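Local coordinates for odorant-binding protein 47 (Anopheles gambiae, PDB 3PM2), which binds hydrophobic odorants such as indole, menthol and decanal and is thought to carry them through the fluid around olfactory sensory dendrites, at residues G8-K13 with N161-Y166; F23-S28 with E58-S63; I50-C55 with A118-A123; G70-E75 with H131-T136; K94-A99 with M143-E148. One frame throughout, in Å; residues are numbered along the deposited sequence.

Contact 1. Residues G8-K13 with N161-Y166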
# COMPACT_ATOMS: atom_id res chain seq x y z
N GLY A 8 -1.87 -12.74 -7.83
CA GLY A 8 -0.54 -12.15 -7.79
C GLY A 8 -0.33 -11.32 -9.05
O GLY A 8 -1.16 -11.40 -9.96
N PRO A 9 0.73 -10.48 -9.14
CA PRO A 9 0.92 -9.69 -10.38
C PRO A 9 1.03 -10.58 -11.64
O PRO A 9 1.63 -11.65 -11.53
CB PRO A 9 2.18 -8.85 -10.13
CG PRO A 9 2.76 -9.31 -8.87
CD PRO A 9 1.80 -10.24 -8.15
N PRO A 10 0.40 -10.21 -12.79
CA PRO A 10 0.45 -11.09 -13.99
C PRO A 10 1.83 -11.31 -14.60
O PRO A 10 2.03 -12.26 -15.36
CB PRO A 10 -0.50 -10.40 -14.97
CG PRO A 10 -0.45 -8.97 -14.59
CD PRO A 10 -0.37 -8.99 -13.08
N VAL A 11 2.78 -10.42 -14.29
CA VAL A 11 4.16 -10.53 -14.75
C VAL A 11 5.09 -10.26 -13.57
O VAL A 11 4.77 -9.42 -12.73
CB VAL A 11 4.53 -9.71 -16.04
CG1 VAL A 11 3.49 -9.85 -17.14
CG2 VAL A 11 4.80 -8.24 -15.72
N PRO A 12 6.24 -10.96 -13.48
CA PRO A 12 7.16 -10.70 -12.36
C PRO A 12 7.96 -9.40 -12.50
O PRO A 12 8.74 -9.10 -11.59
CB PRO A 12 8.05 -11.94 -12.36
CG PRO A 12 8.07 -12.40 -13.76
CD PRO A 12 6.77 -12.01 -14.38
N LYS A 13 7.78 -8.65 -13.61
CA LYS A 13 8.45 -7.37 -13.89
C LYS A 13 8.34 -6.44 -12.68
O LYS A 13 7.25 -6.27 -12.11
CB LYS A 13 7.87 -6.69 -15.14
CG LYS A 13 8.73 -5.57 -15.73
CD LYS A 13 8.09 -5.00 -16.97
CE LYS A 13 9.07 -4.32 -17.89
NZ LYS A 13 9.43 -2.96 -17.41
N ASN A 161 1.50 -2.41 -19.20
CA ASN A 161 0.03 -2.29 -19.35
C ASN A 161 -0.62 -3.32 -18.39
O ASN A 161 -1.60 -2.99 -17.72
CB ASN A 161 -0.46 -2.55 -20.78
CG ASN A 161 -1.95 -2.31 -20.93
OD1 ASN A 161 -2.50 -1.31 -20.48
ND2 ASN A 161 -2.65 -3.26 -21.49
N LYS A 162 -0.05 -4.55 -18.33
CA LYS A 162 -0.55 -5.62 -17.43
C LYS A 162 -0.42 -5.21 -15.96
O LYS A 162 -1.35 -5.41 -15.17
CB LYS A 162 0.17 -6.94 -17.71
CG LYS A 162 -0.24 -7.57 -19.05
CD LYS A 162 0.55 -8.82 -19.33
CE LYS A 162 0.39 -9.26 -20.77
NZ LYS A 162 1.34 -10.35 -21.11
N LEU A 163 0.72 -4.60 -15.60
CA LEU A 163 0.91 -4.11 -14.25
C LEU A 163 -0.02 -2.93 -13.93
O LEU A 163 -0.51 -2.83 -12.80
CB LEU A 163 2.38 -3.77 -13.95
CG LEU A 163 3.40 -4.93 -13.91
CD1 LEU A 163 4.74 -4.42 -13.37
CD2 LEU A 163 2.91 -6.12 -13.05
N LYS A 164 -0.31 -2.06 -14.94
CA LYS A 164 -1.24 -0.94 -14.77
C LYS A 164 -2.64 -1.53 -14.45
O LYS A 164 -3.30 -1.09 -13.51
CB LYS A 164 -1.29 -0.08 -16.05
CG LYS A 164 -2.37 0.98 -16.09
CD LYS A 164 -2.55 1.57 -17.50
CE LYS A 164 -3.85 2.33 -17.62
NZ LYS A 164 -3.96 3.06 -18.91
N SER A 165 -3.08 -2.52 -15.25
CA SER A 165 -4.38 -3.17 -15.04
C SER A 165 -4.45 -3.82 -13.65
O SER A 165 -5.38 -3.53 -12.89
CB SER A 165 -4.63 -4.23 -16.10
OG SER A 165 -4.79 -3.61 -17.36
N TYR A 166 -3.45 -4.66 -13.33
CA TYR A 166 -3.43 -5.38 -12.06
C TYR A 166 -3.42 -4.46 -10.86
O TYR A 166 -4.26 -4.62 -9.96
CB TYR A 166 -2.25 -6.35 -12.01
CG TYR A 166 -2.22 -7.19 -10.75
CD1 TYR A 166 -3.12 -8.24 -10.56
CD2 TYR A 166 -1.34 -6.89 -9.71
CE1 TYR A 166 -3.16 -8.95 -9.36
CE2 TYR A 166 -1.34 -7.64 -8.52
CZ TYR A 166 -2.24 -8.68 -8.36
OH TYR A 166 -2.24 -9.39 -7.18

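Contact 2. Residues F23-S28 with E58-S63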
# COMPACT_ATOMS: atom_id res chain seq x y z
N PHE A 23 8.37 7.15 -2.39
CA PHE A 23 8.24 6.08 -1.39
C PHE A 23 8.28 6.67 0.01
O PHE A 23 8.77 7.79 0.21
CB PHE A 23 9.34 5.03 -1.58
CG PHE A 23 10.76 5.56 -1.50
CD1 PHE A 23 11.40 5.70 -0.27
CD2 PHE A 23 11.48 5.84 -2.65
CE1 PHE A 23 12.70 6.18 -0.19
CE2 PHE A 23 12.79 6.32 -2.58
CZ PHE A 23 13.39 6.49 -1.35
N LEU A 24 7.84 5.89 0.98
CA LEU A 24 7.81 6.25 2.39
C LEU A 24 8.89 5.45 3.17
O LEU A 24 9.30 5.85 4.26
CB LEU A 24 6.36 5.95 2.86
CG LEU A 24 5.99 5.32 4.18
CD1 LEU A 24 4.57 5.63 4.50
CD2 LEU A 24 6.07 3.87 4.09
N VAL A 25 9.34 4.33 2.59
CA VAL A 25 10.32 3.42 3.19
C VAL A 25 11.28 2.93 2.12
O VAL A 25 10.87 2.71 1.00
CB VAL A 25 9.56 2.24 3.89
CG1 VAL A 25 10.41 0.99 4.01
CG2 VAL A 25 9.09 2.64 5.27
N GLU A 26 12.57 2.75 2.48
CA GLU A 26 13.59 2.24 1.57
C GLU A 26 13.27 0.76 1.24
O GLU A 26 12.76 0.06 2.12
CB GLU A 26 14.97 2.36 2.25
CG GLU A 26 16.15 2.49 1.30
CD GLU A 26 16.19 3.67 0.34
OE1 GLU A 26 16.04 4.83 0.81
OE2 GLU A 26 16.44 3.45 -0.86
N PRO A 27 13.53 0.28 -0.01
CA PRO A 27 13.22 -1.12 -0.36
C PRO A 27 13.66 -2.20 0.62
O PRO A 27 12.94 -3.18 0.81
CB PRO A 27 13.90 -1.32 -1.71
CG PRO A 27 13.91 0.02 -2.31
CD PRO A 27 14.08 0.99 -1.19
N SER A 28 14.84 -2.04 1.25
CA SER A 28 15.37 -3.01 2.21
C SER A 28 14.42 -3.19 3.40
O SER A 28 14.09 -4.32 3.75
CB SER A 28 16.77 -2.59 2.66
OG SER A 28 17.19 -3.26 3.84
N GLU A 58 1.49 -2.59 8.50
CA GLU A 58 1.69 -2.14 9.88
C GLU A 58 3.19 -2.19 10.24
O GLU A 58 3.70 -1.28 10.89
CB GLU A 58 0.84 -2.94 10.86
CG GLU A 58 0.99 -2.45 12.29
CD GLU A 58 -0.10 -2.96 13.22
OE1 GLU A 58 -1.29 -2.70 12.94
OE2 GLU A 58 0.24 -3.60 14.24
N CYS A 59 3.89 -3.24 9.77
CA CYS A 59 5.33 -3.43 9.97
C CYS A 59 6.11 -2.23 9.37
O CYS A 59 6.99 -1.66 10.03
CB CYS A 59 5.78 -4.76 9.35
SG CYS A 59 7.57 -5.06 9.42
N VAL A 60 5.74 -1.82 8.11
CA VAL A 60 6.34 -0.71 7.39
C VAL A 60 6.10 0.58 8.19
O VAL A 60 7.02 1.37 8.38
CB VAL A 60 5.79 -0.58 5.95
CG1 VAL A 60 6.19 0.76 5.33
CG2 VAL A 60 6.27 -1.74 5.06
N MET A 61 4.88 0.77 8.66
CA MET A 61 4.52 1.98 9.42
C MET A 61 5.24 2.04 10.75
O MET A 61 5.75 3.10 11.11
CB MET A 61 3.00 2.11 9.57
CG MET A 61 2.28 2.32 8.23
SD MET A 61 2.66 3.91 7.49
CE MET A 61 1.34 4.02 6.26
N ASN A 62 5.40 0.88 11.41
CA ASN A 62 6.17 0.79 12.66
C ASN A 62 7.66 1.05 12.40
O ASN A 62 8.32 1.67 13.24
CB ASN A 62 5.95 -0.57 13.36
CG ASN A 62 4.66 -0.66 14.17
OD1 ASN A 62 4.17 0.33 14.73
ND2 ASN A 62 4.13 -1.86 14.33
N SER A 63 8.19 0.63 11.21
CA SER A 63 9.61 0.85 10.92
C SER A 63 9.95 2.34 10.82
O SER A 63 11.09 2.72 11.02
CB SER A 63 10.06 0.10 9.66
OG SER A 63 9.73 0.81 8.47

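Contact 3. Residues I50-C55 with A118-A123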
# COMPACT_ATOMS: atom_id res chain seq x y z
N ILE A 50 -15.37 -8.88 6.86
CA ILE A 50 -14.70 -7.59 7.02
C ILE A 50 -13.22 -7.71 6.61
O ILE A 50 -12.58 -8.69 7.03
CB ILE A 50 -14.86 -7.14 8.49
CG1 ILE A 50 -16.36 -6.93 8.82
CG2 ILE A 50 -14.02 -5.88 8.81
CD1 ILE A 50 -16.65 -7.00 10.28
N PRO A 51 -12.69 -6.77 5.75
CA PRO A 51 -11.26 -6.84 5.35
C PRO A 51 -10.35 -6.93 6.57
O PRO A 51 -10.60 -6.29 7.59
CB PRO A 51 -11.05 -5.53 4.58
CG PRO A 51 -12.41 -5.25 3.97
CD PRO A 51 -13.35 -5.60 5.12
N ARG A 52 -9.35 -7.83 6.51
CA ARG A 52 -8.46 -8.05 7.66
C ARG A 52 -7.25 -7.15 7.45
O ARG A 52 -6.75 -7.06 6.32
CB ARG A 52 -8.05 -9.55 7.76
CG ARG A 52 -9.24 -10.51 7.69
CD ARG A 52 -9.04 -11.77 8.52
NE ARG A 52 -10.34 -12.15 9.05
CZ ARG A 52 -10.58 -12.65 10.25
NH1 ARG A 52 -9.58 -12.96 11.07
NH2 ARG A 52 -11.82 -12.93 10.61
N GLY A 53 -6.78 -6.50 8.52
CA GLY A 53 -5.65 -5.58 8.48
C GLY A 53 -4.38 -6.21 7.96
O GLY A 53 -4.06 -7.36 8.28
N CYS A 54 -3.66 -5.48 7.11
CA CYS A 54 -2.45 -6.00 6.49
C CYS A 54 -1.24 -5.78 7.43
O CYS A 54 -0.88 -4.63 7.70
CB CYS A 54 -2.24 -5.35 5.13
SG CYS A 54 -0.66 -5.79 4.39
N CYS A 55 -0.63 -6.88 7.90
CA CYS A 55 0.53 -6.76 8.79
C CYS A 55 1.79 -6.30 8.11
O CYS A 55 2.65 -5.73 8.77
CB CYS A 55 0.76 -8.05 9.57
SG CYS A 55 -0.50 -8.38 10.83
N ALA A 118 -10.05 -3.97 13.09
CA ALA A 118 -9.10 -3.95 14.20
C ALA A 118 -9.53 -4.90 15.36
O ALA A 118 -8.68 -5.37 16.12
CB ALA A 118 -8.97 -2.54 14.72
N LYS A 119 -10.85 -5.18 15.46
CA LYS A 119 -11.43 -6.00 16.53
C LYS A 119 -11.64 -7.48 16.17
O LYS A 119 -12.11 -8.27 17.00
CB LYS A 119 -12.70 -5.35 17.06
CG LYS A 119 -12.46 -3.93 17.62
CD LYS A 119 -13.30 -3.67 18.84
CE LYS A 119 -13.41 -2.20 19.20
NZ LYS A 119 -14.16 -2.01 20.48
N LEU A 120 -11.22 -7.88 14.96
CA LEU A 120 -11.36 -9.26 14.52
C LEU A 120 -10.50 -10.20 15.38
O LEU A 120 -9.47 -9.80 15.91
CB LEU A 120 -10.96 -9.39 13.03
CG LEU A 120 -11.88 -8.69 12.02
CD1 LEU A 120 -11.23 -8.64 10.62
CD2 LEU A 120 -13.26 -9.35 11.95
N THR A 121 -10.97 -11.42 15.56
CA THR A 121 -10.24 -12.42 16.33
C THR A 121 -9.55 -13.37 15.37
O THR A 121 -10.07 -13.58 14.28
CB THR A 121 -11.15 -13.14 17.33
OG1 THR A 121 -12.28 -13.68 16.66
CG2 THR A 121 -11.61 -12.24 18.45
N PRO A 122 -8.38 -13.97 15.75
CA PRO A 122 -7.68 -14.89 14.83
C PRO A 122 -8.58 -16.02 14.31
O PRO A 122 -9.24 -16.68 15.10
CB PRO A 122 -6.52 -15.41 15.69
CG PRO A 122 -6.25 -14.31 16.64
CD PRO A 122 -7.61 -13.80 17.00
N ALA A 123 -8.69 -16.16 12.98
CA ALA A 123 -9.57 -17.19 12.38
C ALA A 123 -8.84 -18.44 11.90
O ALA A 123 -9.46 -19.39 11.45
CB ALA A 123 -10.44 -16.60 11.29
O HOH W 1 -12.56 -13.61 12.91

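Contact 4. Residues G70-E75 with H131-T136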
# COMPACT_ATOMS: atom_id res chain seq x y z
N GLY A 70 -4.08 2.62 16.22
CA GLY A 70 -5.07 2.87 15.18
C GLY A 70 -4.98 4.16 14.42
O GLY A 70 -5.89 4.47 13.65
N LYS A 71 -3.86 4.91 14.57
CA LYS A 71 -3.69 6.18 13.88
C LYS A 71 -2.36 6.23 13.14
O LYS A 71 -1.38 5.70 13.64
CB LYS A 71 -3.74 7.38 14.84
CG LYS A 71 -5.04 7.55 15.62
CD LYS A 71 -6.24 7.95 14.76
CE LYS A 71 -7.49 8.03 15.60
NZ LYS A 71 -8.69 8.35 14.77
N ILE A 72 -2.37 6.93 12.00
CA ILE A 72 -1.17 7.19 11.18
C ILE A 72 -0.84 8.67 11.30
O ILE A 72 -1.74 9.51 11.22
CB ILE A 72 -1.36 6.74 9.70
CG1 ILE A 72 -1.62 5.21 9.57
CG2 ILE A 72 -0.18 7.22 8.80
CD1 ILE A 72 -0.40 4.24 10.00
N ASP A 73 0.44 9.00 11.54
CA ASP A 73 0.89 10.38 11.68
C ASP A 73 0.99 10.99 10.28
O ASP A 73 1.99 10.78 9.59
CB ASP A 73 2.24 10.41 12.43
CG ASP A 73 2.86 11.78 12.68
OD1 ASP A 73 2.45 12.76 12.02
OD2 ASP A 73 3.81 11.85 13.49
N ARG A 74 -0.06 11.70 9.86
CA ARG A 74 -0.10 12.31 8.52
C ARG A 74 1.04 13.32 8.27
O ARG A 74 1.59 13.35 7.17
CB ARG A 74 -1.48 12.95 8.25
CG ARG A 74 -1.58 13.53 6.85
CD ARG A 74 -2.97 14.00 6.55
NE ARG A 74 -2.99 14.69 5.27
CZ ARG A 74 -4.09 14.97 4.59
NH1 ARG A 74 -5.28 14.62 5.07
NH2 ARG A 74 -4.01 15.60 3.43
N GLU A 75 1.41 14.12 9.27
CA GLU A 75 2.47 15.12 9.14
C GLU A 75 3.81 14.45 8.83
O GLU A 75 4.43 14.77 7.82
CB GLU A 75 2.55 16.02 10.38
CG GLU A 75 1.33 16.94 10.57
CD GLU A 75 0.00 16.25 10.86
OE1 GLU A 75 0.00 15.21 11.56
OE2 GLU A 75 -1.03 16.71 10.33
N HIS A 131 -4.06 -3.66 12.93
CA HIS A 131 -5.06 -2.64 12.68
C HIS A 131 -5.08 -2.35 11.18
O HIS A 131 -4.03 -2.23 10.58
CB HIS A 131 -4.76 -1.35 13.48
CG HIS A 131 -5.92 -0.40 13.54
ND1 HIS A 131 -6.30 0.38 12.45
CD2 HIS A 131 -6.71 -0.07 14.60
CE1 HIS A 131 -7.31 1.13 12.87
NE2 HIS A 131 -7.59 0.89 14.15
N PRO A 132 -6.26 -2.26 10.53
CA PRO A 132 -6.26 -2.05 9.07
C PRO A 132 -5.79 -0.67 8.59
O PRO A 132 -5.56 -0.52 7.39
CB PRO A 132 -7.73 -2.26 8.67
CG PRO A 132 -8.36 -2.99 9.82
CD PRO A 132 -7.63 -2.47 11.04
N ILE A 133 -5.67 0.33 9.48
CA ILE A 133 -5.29 1.68 9.01
C ILE A 133 -3.99 1.70 8.18
O ILE A 133 -3.95 2.36 7.13
CB ILE A 133 -5.29 2.77 10.12
CG1 ILE A 133 -5.30 4.21 9.53
CG2 ILE A 133 -4.15 2.60 11.11
CD1 ILE A 133 -6.49 4.57 8.55
N SER A 134 -2.94 1.01 8.65
CA SER A 134 -1.66 1.07 7.92
C SER A 134 -1.79 0.61 6.46
O SER A 134 -1.31 1.29 5.56
CB SER A 134 -0.59 0.28 8.65
OG SER A 134 -0.32 0.81 9.94
N GLY A 135 -2.44 -0.53 6.25
CA GLY A 135 -2.65 -1.09 4.92
C GLY A 135 -3.58 -0.23 4.08
O GLY A 135 -3.36 -0.06 2.88
N THR A 136 -4.62 0.33 4.71
CA THR A 136 -5.57 1.21 3.98
C THR A 136 -4.80 2.36 3.33
O THR A 136 -4.94 2.60 2.13
CB THR A 136 -6.65 1.73 4.93
OG1 THR A 136 -7.30 0.59 5.52
CG2 THR A 136 -7.66 2.61 4.23

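Contact 5. Residues K94-A99 with M143-E148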
# COMPACT_ATOMS: atom_id res chain seq x y z
N LYS A 94 2.95 17.76 -6.29
CA LYS A 94 1.49 17.86 -6.30
C LYS A 94 0.81 16.51 -6.36
O LYS A 94 -0.19 16.32 -5.68
CB LYS A 94 0.98 18.75 -7.45
CG LYS A 94 -0.39 19.38 -7.17
CD LYS A 94 -0.26 20.63 -6.28
CE LYS A 94 -1.14 20.54 -5.06
NZ LYS A 94 -0.66 21.42 -3.97
N ILE A 95 1.33 15.58 -7.19
CA ILE A 95 0.75 14.25 -7.31
C ILE A 95 0.77 13.57 -5.94
O ILE A 95 -0.26 13.06 -5.51
CB ILE A 95 1.50 13.40 -8.37
CG1 ILE A 95 1.32 13.99 -9.80
CG2 ILE A 95 1.03 11.95 -8.30
CD1 ILE A 95 2.13 13.22 -10.91
N THR A 96 1.90 13.68 -5.22
CA THR A 96 2.08 13.11 -3.88
C THR A 96 1.16 13.74 -2.86
O THR A 96 0.43 13.01 -2.18
CB THR A 96 3.57 13.11 -3.47
OG1 THR A 96 4.30 12.36 -4.43
CG2 THR A 96 3.80 12.51 -2.09
N LEU A 97 1.12 15.09 -2.80
CA LEU A 97 0.21 15.78 -1.87
C LEU A 97 -1.27 15.42 -2.13
O LEU A 97 -1.98 15.11 -1.18
CB LEU A 97 0.43 17.30 -1.92
CG LEU A 97 1.76 17.80 -1.37
CD1 LEU A 97 2.02 19.24 -1.83
CD2 LEU A 97 1.78 17.76 0.17
N ASP A 98 -1.69 15.37 -3.42
CA ASP A 98 -3.05 14.98 -3.79
C ASP A 98 -3.33 13.53 -3.39
O ASP A 98 -4.42 13.25 -2.87
CB ASP A 98 -3.30 15.17 -5.30
CG ASP A 98 -3.41 16.62 -5.81
OD1 ASP A 98 -3.25 17.56 -4.98
OD2 ASP A 98 -3.65 16.81 -7.03
N ALA A 99 -2.36 12.62 -3.61
CA ALA A 99 -2.50 11.19 -3.27
C ALA A 99 -2.72 11.01 -1.75
O ALA A 99 -3.63 10.30 -1.37
CB ALA A 99 -1.27 10.43 -3.72
N MET A 143 -0.92 2.45 -5.11
CA MET A 143 -1.75 2.33 -6.33
C MET A 143 -1.96 3.68 -6.99
O MET A 143 -1.87 3.77 -8.21
CB MET A 143 -3.11 1.67 -6.01
CG MET A 143 -2.95 0.22 -5.55
SD MET A 143 -4.54 -0.58 -5.14
CE MET A 143 -5.02 0.27 -3.80
N THR A 144 -2.25 4.71 -6.18
CA THR A 144 -2.50 6.06 -6.71
C THR A 144 -1.24 6.65 -7.35
O THR A 144 -1.35 7.22 -8.45
CB THR A 144 -3.05 6.99 -5.61
OG1 THR A 144 -4.24 6.39 -5.03
CG2 THR A 144 -3.35 8.40 -6.13
N LEU A 145 -0.07 6.56 -6.68
CA LEU A 145 1.18 7.11 -7.23
C LEU A 145 1.51 6.50 -8.59
O LEU A 145 1.85 7.23 -9.52
CB LEU A 145 2.38 6.93 -6.27
CG LEU A 145 2.26 7.72 -4.95
CD1 LEU A 145 3.28 7.20 -3.90
CD2 LEU A 145 2.24 9.26 -5.19
N PHE A 146 1.39 5.17 -8.70
CA PHE A 146 1.67 4.44 -9.93
C PHE A 146 0.72 4.86 -11.07
O PHE A 146 1.18 5.08 -12.19
CB PHE A 146 1.59 2.92 -9.68
CG PHE A 146 2.11 2.05 -10.80
CD1 PHE A 146 3.48 1.91 -11.02
CD2 PHE A 146 1.24 1.32 -11.60
CE1 PHE A 146 3.97 1.04 -12.00
CE2 PHE A 146 1.73 0.48 -12.61
CZ PHE A 146 3.09 0.35 -12.81
N ALA A 147 -0.60 4.98 -10.78
CA ALA A 147 -1.64 5.38 -11.74
C ALA A 147 -1.50 6.83 -12.23
O ALA A 147 -1.87 7.15 -13.36
CB ALA A 147 -3.02 5.19 -11.11
N GLU A 148 -0.95 7.71 -11.38
CA GLU A 148 -0.78 9.12 -11.70
C GLU A 148 0.52 9.42 -12.44
O GLU A 148 0.77 10.56 -12.85
CB GLU A 148 -0.86 9.97 -10.42
CG GLU A 148 -2.23 10.01 -9.77
CD GLU A 148 -3.32 10.71 -10.54
OE1 GLU A 148 -3.03 11.35 -11.57
OE2 GLU A 148 -4.49 10.61 -10.11
O HOH W 2 -5.37 9.29 -3.45

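Contact 1. Residues G8-K13 with N161-Y166
Pro9 lies over one face of the Tyr166 ring. Its CA sits 3.7 Å from the ring centroid, 18° off the ring normal, in a CH-pi contact shifted toward the rim. The Gly8-Pro9 peptide continues over the same face, with Gly8 O 3.2 Å from Tyr166 CE1. The ring comes under the loop because CG of Tyr166 is anti to its backbone N (chi1 -176°). Pro10 closes in from another angle, its CD 3.4 Å from Tyr166 CB. This end of the contact is tight.

Leu163 is the buried residue of the pair of segments. Its two methyls are shared out along the loop: CD2 meets Val11 CG2 at 3.9 Å, and CD1 lies 3.4 Å from the backbone atom Lys13 O. Leu163 also packs on Cys18, which is disulfide-bonded to Cys160 on the same helix.

The other side is looser and faces solvent. Lys162 runs out extended beyond CG; its CB passes Pro10 CG, and its CD meets Val11 CG1 at 3.8 Å, crossing it at about a right angle. The end of Lys13 leads away from residues 161-166, past Asp159, toward Glu17, with which it makes a weak, long ion pair.

Helix 158-167 thus receives a proline-rich loop near the N-terminus. Proline rings, one aromatic face and aliphatic branches make the fit, so it rests on shape and apolar contact far more than on polar bonds.

Contact 2. Residues F23-S28 with E58-S63
Leu24 and Val25 both press on one methyl, Val60 CG1. Val60 CG1 lies 3.4 Å from Leu24 CD2 and 3.5 Å from Val25 CG2. Both are short for methyl-methyl contacts. The two branches converge on this methyl from the loop side, and the packing is tight. The other branch of Leu24 goes to a different residue: its CD1 lies 3.9 Å from Met61 SD and nearly as close to Met61 CE. The leucine and methionine side chains meet at about a right angle. At the outer margin Val25 CG2 also touches Ser63 OG at 3.7 Å.

Torsions explain how Met61 takes part. Its CB points away from the loop, but the chain bends at chi2 (-67°) and brings the sulfur and terminal methyl back to Leu24. Val60 instead faces the loop directly, with CG1 anti to the backbone N (chi1 168°). Ser63 is held by its own helix: OG donates to Val60 O at 2.8 Å, tilted 21° from the carbonyl plane. This keeps the hydroxyl engaged while its flank meets Val25.

Further out, the Cys59-Cys33 disulfide ties helix 55-63 to helix 27-44, whose N-cap position is Glu26. Leu24 and Val60 both reach Leu138 of helix 133-147, and Leu24 and Met61 both reach Leu77 of helix 74-85. Tyr67 of strand 67-68 packs on Met61. These two helices and the short strand cover the Leu24-Met61 side, while Ser63 lies at the open margin.

Contact 3. Residues I50-C55 with A118-A123
Thr121 O takes bonds from two donors beside the end of Arg52. Water 1 donates to Thr121 O at 2.8 Å from the water oxygen. The same water lies near Arg52 NH2, but at a separation too short to be trusted in detail. Arg52 NH1 donates directly to Thr121 O at 3.3 Å, a weak but fairly straight bond with an angle of 163° at the hydrogen. The carbonyl oxygen and the water both lie at the edge of the guanidinium, near its plane. Arg52 NH1 has its stronger partner in Glu127, through a salt bridge. Glu127 also accepts from Ala123 N, so one carboxylate steadies both sides of the contact.

The guanidinium has an apolar neighbour as well. Leu120 CD1 lies over one face, displaced toward the rim, at 3.9 Å from Arg52 NE. Bends at chi2 and chi3 (-147° and 146°) carry the arginine past the leucine. Ala123 CB approaches Arg52 NH1 obliquely at 3.7 Å.

Leu120 CD1 also reaches the backbone of the other segment, at 3.8 Å from Ile50 O, and touches Ile50 CG2 more loosely. Thus one methyl touches both Ile50 and Arg52.

Both segments are surface loops. Segment 50-55 leads into helix 55-63, with Cys54 at the N-cap position, and Cys55 is bonded to Cys130. This disulfide and the arginine bonds tie two inter-helix loops together, in keeping with the disulfide-rich helical fold of C-plus odorant-binding proteins.

Contact 4. Residues G70-E75 with H131-T136
Gly70 and Ile72 carry most of the first segment's buried surface, and Ile133 has the largest share of the second's. Gly70 sets its CA over the His131 ring: the CA is 3.4 Å from the ring centroid and 15° off the normal, a CH-pi contact over the centre of the face. The backbone of Gly70 has positive phi (77°), and with no side chain it can come this close to the ring.

The ring is fixed from its edge. Ile133 N donates to His131 ND1 at 3.0 Å, nearly straight at 164° and close to the ring plane. This bond caps the start of helix 133-147 and also turns the ring face to Gly70. Elsewhere on the ring edge, NE2 makes a weak hydrogen bond with Glu115.

Ile133 and Ile72 slide past each other in opposite directions, with Ile133 CG1 3.8 Å from Ile72 CG1. Ile133 CG2, set between the backbone N and the carbonyl carbon, touches Gly70 O at 3.6 Å. Ile72 reaches further with its terminal methyl, and CD1 packs against Ser134 OG at 3.4 Å. Ile72 also packs on Tyr67 of strand 67-68, the partner of strand 71-72, and on Met61 and Phe104 of two helices.

Across the contact the bonding is van der Waals and CH-pi. The histidine uses its edge nitrogens within its own helix start and toward Glu115, and leaves a face for the glycine. Since ND1 accepts, any proton on a neutral ring would probably sit on NE2.

Contact 5. Residues K94-A99 with M143-E148
Leu145 CG and Ile95 CG1 are each anti to their own carbonyl carbon, chi1 -64° and -65°. The CB of Leu145 does not point straight at the partner, but chi1 and an extended chi2 (164°) bring CD2 to helix 92-109. In Ile95 the torsion leaves CG2 anti to the backbone N and aimed at Glu148.

Leu145 CD2 is the shared point of the contact. Leu145 CD2 lies 4.0 Å from Ala99 CB and 3.8 Å from Thr96 OG1, and Ile95 CG2 stands a little further off. The small Ala99 also takes Thr144 CG2 at 3.8 Å from its CB, which is where the two backbones come nearest. At the other end Ile95 CG2 presses on Glu148 CB at 3.5 Å. Glu148 meets the isoleucine with its aliphatic part.

The hydroxyls bond mainly within their own helices. Thr96 OG1 is hydrogen-bonded to Trp92 O, and Thr144 OG1 to Cys140 O, each one turn back. This leaves Thr144 CG2 facing Ala99. Water 2 links the helices beside Ala99: it donates to Ala99 O at 2.9 Å and only weakly to Thr144 OG1.

Segments 94-99 and 143-147 run antiparallel with a clear tilt, their axes 9.8 Å apart at closest approach. Tyr81 of helix 74-85 touches both Thr96 and Leu145, and Pro22 of the loop before helix 27-44 touches the same two residues. Away from helix 92-109, Phe146 packs edge-to-face with Phe154 and Phe172, so helix 133-147 lies between helix 92-109 and the C-terminal part of the chain.

How the contacts relate
Contact 2 is the buried one, contact 5 is partly buried, and contacts 1, 3 and 4 lie at the surface. Contacts 4 and 5 use the two ends of helix 133-147. Contacts 2 and 4 touch: Glu58 OE1 probably bonds to His131 N, and Met61 packs on Ile72 and Ser134. Contacts 3 and 4 meet where Ala118 packs on His131. Contact 1 closes a loop of chain that encloses the other four, and touches contact 5 through Phe146. Chemistry follows place only in part. Methyl packing fills contacts 2 and 5, whereas contact 3 adds charge and a water to leucine packing. Contacts 1 and 4 instead use CH-pi contacts to ring faces.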